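Local coordinates for Mll8374 protein (Mesorhizobium loti, PDB 3B5E) that probably hydrolyses carboxylic ester bonds as a serine carboxylesterase of the alpha/beta-hydrolase type, at residues 138-146 with 195-205. Numbering follows the deposited sequence.
Sequences LAALLRPMP and IPSGHDIGDPD. With EDO (1,2-ethanediol), chain F; EDO (1,2-ethanediol), chain I.
Arg143 meets Asp205 end-on in a salt bridge. Arg143 NH1 lies 2.8 Å from Asp205 OD1 with an N-H...O angle of 160°. Arg143 NH2 reaches Asp205 OD2 on its syn lone pair at 3.2 Å and also donates to OD1, which thus accepts from both nitrogens. The guanidinium and carboxylate planes are 32° apart, so the pairing is twisted. Asp205 OD2 also accepts the backbone N of Gly202 on its anti side, tying the start of helix 203-214 to the same carboxylate.

Backbone carbonyls also accept from Arg143. Arg143 NE donates to Gly198 O at 2.8 Å, in the carbonyl plane, while the bond from NH2 to Asp200 O is weak. NH1 has a further acceptor in Ile164 O. The bend at chi2 (-67°) brings the guanidinium in among the carbonyls of residues 198-200.

Van der Waals packing completes the join: Ile201 CG2 sits 3.5 Å above one face of the Arg143 guanidinium, offset toward its rim, and Leu142 CD1 touches Ile201 CD1 at 4.0 Å as an apolar pair. Arg143 CB abuts His199 CE1 at 3.6 Å. A leucine in place of Arg143 would probably leave the Asp205 carboxylate without its charged mate and Gly198 O without its Arg143 donor, so that the loop is held less firmly.

His199 bonds through ND1 to Asp169 and through NE2 to Ser119 on a GxSxG elbow, a geometry consistent with the catalytic triad of an alpha/beta-hydrolase, whose histidine loop is here anchored beyond strand 138-142.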
loop_
_atom_site.group_PDB
_atom_site.type_symbol
_atom_site.label_atom_id
_atom_site.label_comp_id
_atom_site.label_asym_id
_atom_site.label_seq_id
_atom_site.Cartn_x
_atom_site.Cartn_y
_atom_site.Cartn_z
ATOM N N LEU A 138 3.329 4.559 8.537
ATOM C CA LEU A 138 4.224 4.820 7.413
ATOM C C LEU A 138 3.602 4.198 6.176
ATOM O O LEU A 138 3.253 3.019 6.194
ATOM C CB LEU A 138 5.601 4.183 7.646
ATOM C CG LEU A 138 6.551 4.685 8.750
ATOM C CD1 LEU A 138 7.859 3.882 8.726
ATOM C CD2 LEU A 138 6.837 6.174 8.598
ATOM N N ALA A 139 3.428 4.992 5.120
ATOM C CA ALA A 139 2.827 4.512 3.883
ATOM C C ALA A 139 3.657 4.980 2.692
ATOM O O ALA A 139 4.070 6.135 2.644
ATOM C CB ALA A 139 1.413 5.018 3.724
ATOM N N ALA A 140 3.879 4.083 1.747
ATOM C CA ALA A 140 4.564 4.385 0.482
ATOM C C ALA A 140 3.565 4.049 -0.623
ATOM O O ALA A 140 3.179 2.874 -0.796
ATOM C CB ALA A 140 5.828 3.591 0.319
ATOM N N LEU A 141 3.135 5.095 -1.342
ATOM C CA LEU A 141 2.045 5.006 -2.279
ATOM C C LEU A 141 2.600 5.237 -3.689
ATOM O O LEU A 141 2.965 6.365 -4.048
ATOM C CB LEU A 141 0.967 6.071 -1.977
ATOM C CG LEU A 141 0.389 6.121 -0.549
ATOM C CD1 LEU A 141 -0.657 7.212 -0.432
ATOM C CD2 LEU A 141 -0.204 4.799 -0.088
ATOM N N LEU A 142 2.647 4.177 -4.484
ATOM C CA LEU A 142 3.247 4.243 -5.819
ATOM C C LEU A 142 2.121 4.375 -6.842
ATOM O O LEU A 142 1.243 3.507 -6.914
ATOM C CB LEU A 142 4.084 3.009 -6.094
ATOM C CG LEU A 142 5.197 2.707 -5.087
ATOM C CD1 LEU A 142 6.019 1.497 -5.559
ATOM C CD2 LEU A 142 6.067 3.939 -4.825
ATOM N N ARG A 143 2.142 5.474 -7.599
ATOM C CA ARG A 143 1.116 5.804 -8.605
ATOM C C ARG A 143 -0.333 5.785 -8.068
ATOM O O ARG A 143 -1.197 5.144 -8.651
ATOM C CB ARG A 143 1.237 4.930 -9.839
ATOM C CG ARG A 143 2.646 4.654 -10.314
ATOM C CD ARG A 143 3.358 5.910 -10.830
ATOM N NE ARG A 143 4.638 5.472 -11.366
ATOM C CZ ARG A 143 5.716 5.237 -10.630
ATOM N NH1 ARG A 143 5.752 5.503 -9.329
ATOM N NH2 ARG A 143 6.796 4.762 -11.209
ATOM N N PRO A 144 -0.611 6.509 -6.951
ATOM C CA PRO A 144 -1.924 6.532 -6.348
ATOM C C PRO A 144 -2.834 7.626 -6.926
ATOM O O PRO A 144 -2.390 8.458 -7.689
ATOM C CB PRO A 144 -1.610 6.881 -4.894
ATOM C CG PRO A 144 -0.436 7.864 -5.074
ATOM C CD PRO A 144 0.352 7.335 -6.190
HETATM N N MSE A 145 -4.099 7.591 -6.538
HETATM C CA MSE A 145 -5.075 8.624 -6.841
HETATM C C MSE A 145 -6.117 8.631 -5.736
HETATM O O MSE A 145 -6.226 7.661 -5.011
HETATM C CB MSE A 145 -5.732 8.387 -8.217
HETATM C CG MSE A 145 -6.662 7.188 -8.296
HETATM SE SE MSE A 145 -7.554 7.111 -10.002
HETATM C CE MSE A 145 -8.701 8.688 -9.853
ATOM N N PRO A 146 -6.874 9.742 -5.582
ATOM C CA PRO A 146 -8.027 9.709 -4.688
ATOM C C PRO A 146 -9.109 8.785 -5.240
ATOM O O PRO A 146 -9.346 8.757 -6.450
ATOM C CB PRO A 146 -8.525 11.179 -4.668
ATOM C CG PRO A 146 -7.364 11.998 -5.231
ATOM C CD PRO A 146 -6.708 11.066 -6.214
ATOM N N ILE A 195 8.784 11.298 -10.894
ATOM C CA ILE A 195 9.966 10.711 -11.531
ATOM C C ILE A 195 9.655 10.596 -13.016
ATOM O O ILE A 195 8.495 10.750 -13.402
ATOM C CB ILE A 195 10.407 9.354 -10.856
ATOM C CG1 ILE A 195 9.320 8.261 -10.903
ATOM C CG2 ILE A 195 10.875 9.589 -9.398
ATOM C CD1 ILE A 195 9.862 6.785 -10.566
ATOM N N PRO A 196 10.670 10.431 -13.865
ATOM C CA PRO A 196 10.399 10.377 -15.322
ATOM C C PRO A 196 9.581 9.178 -15.816
ATOM O O PRO A 196 9.080 9.205 -16.942
ATOM C CB PRO A 196 11.805 10.385 -15.950
ATOM C CG PRO A 196 12.695 10.977 -14.847
ATOM C CD PRO A 196 12.115 10.482 -13.570
ATOM N N SER A 197 9.440 8.167 -14.973
ATOM C CA SER A 197 8.678 6.954 -15.292
ATOM C C SER A 197 7.217 7.194 -15.623
ATOM O O SER A 197 6.631 8.247 -15.311
ATOM C CB SER A 197 8.778 5.954 -14.121
ATOM O OG SER A 197 10.119 5.611 -13.975
ATOM N N GLY A 198 6.630 6.221 -16.313
ATOM C CA GLY A 198 5.196 6.167 -16.479
ATOM C C GLY A 198 4.479 5.507 -15.321
ATOM O O GLY A 198 4.855 5.645 -14.152
ATOM N N HIS A 199 3.411 4.784 -15.646
ATOM C CA HIS A 199 2.648 4.059 -14.624
ATOM C C HIS A 199 3.366 2.803 -14.082
ATOM O O HIS A 199 3.045 2.352 -13.001
ATOM C CB HIS A 199 1.269 3.691 -15.153
ATOM C CG HIS A 199 0.328 3.287 -14.075
ATOM N ND1 HIS A 199 -0.168 4.181 -13.155
ATOM C CD2 HIS A 199 -0.197 2.079 -13.753
ATOM C CE1 HIS A 199 -0.970 3.547 -12.319
ATOM N NE2 HIS A 199 -0.986 2.266 -12.647
ATOM N N ASP A 200 4.344 2.282 -14.810
ATOM C CA ASP A 200 5.103 1.139 -14.351
ATOM C C ASP A 200 6.046 1.566 -13.230
ATOM O O ASP A 200 6.498 2.713 -13.178
ATOM C CB ASP A 200 5.960 0.526 -15.468
ATOM C CG ASP A 200 5.154 -0.331 -16.461
ATOM O OD1 ASP A 200 3.919 -0.530 -16.294
ATOM O OD2 ASP A 200 5.791 -0.827 -17.434
ATOM N N ILE A 201 6.377 0.608 -12.372
ATOM C CA ILE A 201 7.260 0.859 -11.262
ATOM C C ILE A 201 8.504 0.018 -11.396
ATOM O O ILE A 201 8.543 -0.970 -12.136
ATOM C CB ILE A 201 6.568 0.615 -9.894
ATOM C CG1 ILE A 201 5.974 -0.803 -9.813
ATOM C CG2 ILE A 201 5.498 1.723 -9.620
ATOM C CD1 ILE A 201 5.581 -1.217 -8.399
ATOM N N GLY A 202 9.542 0.407 -10.681
ATOM C CA GLY A 202 10.845 -0.227 -10.878
ATOM C C GLY A 202 11.923 0.278 -9.950
ATOM O O GLY A 202 11.650 0.789 -8.892
ATOM N N ASP A 203 13.164 0.158 -10.380
ATOM C CA ASP A 203 14.292 0.568 -9.545
ATOM C C ASP A 203 14.306 2.013 -9.060
ATOM O O ASP A 203 14.692 2.256 -7.909
ATOM C CB ASP A 203 15.617 0.271 -10.250
ATOM C CG ASP A 203 15.843 -1.243 -10.501
ATOM O OD1 ASP A 203 15.459 -2.077 -9.616
ATOM O OD2 ASP A 203 16.403 -1.564 -11.608
ATOM N N PRO A 204 13.903 2.980 -9.913
ATOM C CA PRO A 204 13.794 4.347 -9.396
ATOM C C PRO A 204 12.859 4.485 -8.189
ATOM O O PRO A 204 13.137 5.281 -7.291
ATOM C CB PRO A 204 13.237 5.152 -10.592
ATOM C CG PRO A 204 13.587 4.335 -11.785
ATOM C CD PRO A 204 13.518 2.900 -11.335
ATOM N N ASP A 205 11.768 3.732 -8.173
ATOM C CA ASP A 205 10.858 3.733 -7.030
ATOM C C ASP A 205 11.504 3.173 -5.795
ATOM O O ASP A 205 11.413 3.770 -4.726
ATOM C CB ASP A 205 9.571 2.976 -7.346
ATOM C CG ASP A 205 8.870 3.566 -8.544
ATOM O OD1 ASP A 205 8.158 4.553 -8.304
ATOM O OD2 ASP A 205 9.096 3.120 -9.699
HETATM C C1 EDO F . 4.179 2.575 -18.142
HETATM O O1 EDO F . 5.440 3.080 -17.607
HETATM C C2 EDO F . 3.412 3.545 -19.053
HETATM O O2 EDO F . 2.586 4.469 -18.319
HETATM C C1 EDO I . -5.577 3.631 -10.106
HETATM O O1 EDO I . -5.228 2.298 -9.778
HETATM C C2 EDO I . -4.331 4.505 -10.131
HETATM O O2 EDO I . -3.895 4.961 -8.831
#